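Local atomic coordinates of peptidase, M20/M25/M40 family (Staphylococcus aureus, PDB entry 4EWT), a protein that probably hydrolyses amide bonds of N-acylated substrates as a dimanganese amidohydrolase of the M20 metallopeptidase family. Residues G179-F187 with G261-T269. Sequence-based numbering, arbitrary orientation.
Sequences GYVQTGRAF and GLTDATKAT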
loop_
_atom_site.group_PDB
_atom_site.type_symbol
_atom_site.label_atom_id
_atom_site.label_comp_id
_atom_site.label_asym_id
_atom_site.label_seq_id
_atom_site.Cartn_x
_atom_site.Cartn_y
_atom_site.Cartn_z
ATOM N N GLY A 179 29.649 17.788 16.276
ATOM C CA GLY A 179 29.186 16.783 15.336
ATOM C C GLY A 179 28.082 17.334 14.449
ATOM O O GLY A 179 27.941 18.556 14.304
ATOM N N TYR A 180 27.289 16.425 13.879
ATOM C CA TYR A 180 26.213 16.790 12.954
ATOM C C TYR A 180 25.088 17.565 13.633
ATOM O O TYR A 180 24.475 17.086 14.585
ATOM C CB TYR A 180 25.643 15.542 12.296
ATOM C CG TYR A 180 26.552 14.888 11.284
ATOM C CD1 TYR A 180 26.712 15.427 10.008
ATOM C CD2 TYR A 180 27.238 13.719 11.595
ATOM C CE1 TYR A 180 27.539 14.810 9.062
ATOM C CE2 TYR A 180 28.055 13.095 10.661
ATOM C CZ TYR A 180 28.192 13.642 9.399
ATOM O OH TYR A 180 28.998 13.023 8.477
ATOM N N VAL A 181 24.805 18.757 13.122
ATOM C CA VAL A 181 23.913 19.676 13.830
ATOM C C VAL A 181 22.724 20.150 12.972
ATOM O O VAL A 181 21.699 20.565 13.512
ATOM C CB VAL A 181 24.708 20.864 14.452
ATOM C CG1 VAL A 181 25.417 21.689 13.365
ATOM C CG2 VAL A 181 23.806 21.741 15.318
ATOM N N GLN A 182 22.879 20.095 11.649
ATOM C CA GLN A 182 21.793 20.404 10.705
ATOM C C GLN A 182 21.826 19.440 9.530
ATOM O O GLN A 182 22.887 18.986 9.130
ATOM C CB GLN A 182 21.832 21.873 10.254
ATOM C CG GLN A 182 21.393 22.783 11.394
ATOM C CD GLN A 182 21.188 24.240 11.048
ATOM O OE1 GLN A 182 21.592 25.105 11.811
ATOM N NE2 GLN A 182 20.522 24.519 9.938
ATOM N N THR A 183 20.648 19.123 9.002
ATOM C CA THR A 183 20.482 18.049 8.033
ATOM C C THR A 183 21.011 18.466 6.677
ATOM O O THR A 183 21.002 19.640 6.339
ATOM C CB THR A 183 18.983 17.656 7.850
ATOM O OG1 THR A 183 18.245 18.784 7.369
ATOM C CG2 THR A 183 18.379 17.196 9.147
ATOM N N GLY A 184 21.487 17.492 5.913
ATOM C CA GLY A 184 21.772 17.703 4.508
ATOM C C GLY A 184 20.532 17.421 3.691
ATOM O O GLY A 184 19.546 16.890 4.201
ATOM N N ARG A 185 20.596 17.744 2.411
ATOM C CA ARG A 185 19.408 17.770 1.590
ATOM C C ARG A 185 19.700 17.200 0.213
ATOM O O ARG A 185 20.791 17.426 -0.350
ATOM C CB ARG A 185 18.903 19.207 1.482
ATOM C CG ARG A 185 17.615 19.380 0.698
ATOM C CD ARG A 185 17.045 20.770 0.949
ATOM N NE ARG A 185 17.942 21.789 0.431
ATOM C CZ ARG A 185 17.882 23.083 0.738
ATOM N NH1 ARG A 185 16.950 23.543 1.571
ATOM N NH2 ARG A 185 18.765 23.919 0.214
ATOM N N ALA A 186 18.736 16.443 -0.317
ATOM C CA ALA A 186 18.776 16.042 -1.727
ATOM C C ALA A 186 17.400 16.242 -2.348
ATOM O O ALA A 186 16.413 16.337 -1.630
ATOM C CB ALA A 186 19.254 14.600 -1.867
ATOM N N PHE A 187 17.358 16.318 -3.678
ATOM C CA PHE A 187 16.127 16.462 -4.439
ATOM C C PHE A 187 16.060 15.410 -5.534
ATOM O O PHE A 187 17.074 15.076 -6.143
ATOM C CB PHE A 187 16.072 17.840 -5.107
ATOM C CG PHE A 187 16.079 18.973 -4.136
ATOM C CD1 PHE A 187 14.993 19.176 -3.276
ATOM C CD2 PHE A 187 17.168 19.833 -4.061
ATOM C CE1 PHE A 187 14.995 20.232 -2.366
ATOM C CE2 PHE A 187 17.184 20.897 -3.154
ATOM C CZ PHE A 187 16.100 21.101 -2.312
ATOM N N GLY A 261 18.785 14.208 5.497
ATOM C CA GLY A 261 19.488 13.251 6.353
ATOM C C GLY A 261 20.412 14.053 7.243
ATOM O O GLY A 261 21.107 14.944 6.759
ATOM N N LEU A 262 20.427 13.739 8.534
ATOM C CA LEU A 262 21.259 14.488 9.468
ATOM C C LEU A 262 22.758 14.141 9.327
ATOM O O LEU A 262 23.624 14.955 9.661
ATOM C CB LEU A 262 20.763 14.296 10.917
ATOM C CG LEU A 262 21.555 14.963 12.054
ATOM C CD1 LEU A 262 21.552 16.490 11.906
ATOM C CD2 LEU A 262 21.013 14.523 13.422
ATOM N N THR A 263 23.070 12.951 8.826
ATOM C CA THR A 263 24.467 12.626 8.522
ATOM C C THR A 263 24.601 12.314 7.027
ATOM O O THR A 263 23.596 12.061 6.360
ATOM C CB THR A 263 24.985 11.440 9.355
ATOM O OG1 THR A 263 24.427 10.224 8.856
ATOM C CG2 THR A 263 24.627 11.588 10.847
ATOM N N ASP A 264 25.827 12.335 6.513
ATOM C CA ASP A 264 26.113 11.887 5.154
ATOM C C ASP A 264 25.763 10.417 4.923
ATOM O O ASP A 264 25.281 10.065 3.853
ATOM C CB ASP A 264 27.597 12.070 4.828
ATOM C CG ASP A 264 28.039 13.513 4.902
ATOM O OD1 ASP A 264 27.177 14.433 4.808
ATOM O OD2 ASP A 264 29.262 13.715 5.049
ATOM N N ALA A 265 26.036 9.560 5.909
ATOM C CA ALA A 265 25.692 8.137 5.788
ATOM C C ALA A 265 24.168 7.954 5.625
ATOM O O ALA A 265 23.718 7.153 4.806
ATOM C CB ALA A 265 26.210 7.349 6.962
ATOM N N THR A 266 23.391 8.712 6.392
ATOM C CA THR A 266 21.925 8.690 6.289
ATOM C C THR A 266 21.457 9.150 4.898
ATOM O O THR A 266 20.585 8.523 4.300
ATOM C CB THR A 266 21.268 9.539 7.395
ATOM O OG1 THR A 266 21.624 8.986 8.666
ATOM C CG2 THR A 266 19.694 9.525 7.280
ATOM N N LYS A 267 22.051 10.221 4.376
ATOM C CA LYS A 267 21.728 10.653 3.014
ATOM C C LYS A 267 22.038 9.570 1.983
ATOM O O LYS A 267 21.262 9.374 1.055
ATOM C CB LYS A 267 22.437 11.952 2.650
ATOM C CG LYS A 267 21.734 13.208 3.199
ATOM C CD LYS A 267 22.539 14.481 2.920
ATOM C CE LYS A 267 22.422 14.855 1.447
ATOM N NZ LYS A 267 23.405 15.894 1.057
ATOM N N ALA A 268 23.171 8.888 2.163
ATOM C CA ALA A 268 23.613 7.847 1.243
ATOM C C ALA A 268 22.668 6.662 1.256
ATOM O O ALA A 268 22.293 6.162 0.207
ATOM C CB ALA A 268 25.092 7.394 1.541
ATOM N N THR A 269 22.299 6.212 2.449
ATOM C CA THR A 269 21.299 5.149 2.598
ATOM C C THR A 269 19.945 5.478 1.923
ATOM O O THR A 269 19.382 4.634 1.218
ATOM C CB THR A 269 21.071 4.835 4.074
ATOM O OG1 THR A 269 22.262 4.250 4.600
ATOM C CG2 THR A 269 19.878 3.875 4.276
HETATM O O HOH W 1 28.013 10.035 8.373
#
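The Tyr180 ring lies with one face on Thr263, whose CA stands 3.8 Å from the ring centroid in a CH-pi contact, while Thr263 CG2 reaches Tyr180 CD2 at 3.5 Å. Leu262 O approaches the ring obliquely. A broad ring suits this place, covering Thr263 just ahead of the helix while its OH shares a water with Ala265 N. Threonine is a common N-cap residue, and here its CG2 also supplies the methyl that meets the ring. Leu262, with CG anti to the backbone N (chi1 177°), packs CG against Tyr180 CB at 4.1 Å and CD1 against the Gln182 backbone. Beyond it, Gly184 and Gly261 form an antiparallel hydrogen-bonded pair, Gly184 N to Gly261 O at 2.7 Å. Having no side chain, Gly184 lets Lys267 CD come within 3.7 Å of its CA, and Gly261 likewise has none to clash with Lys267 N. The lysine chain, bent at chi3 (74°), carries NZ to a weak hydrogen bond with Arg185 O and a salt bridge with Asp295. The Gln182 side chain, about 7 Å from a manganese ion, hydrogen-bonds Tyr348. The contact thus lies where strand 179-193 passes from the metal-binding domain into the smaller domain's antiparallel sheet, at the end of strand 248-261, where the chain turns into helix 264-285.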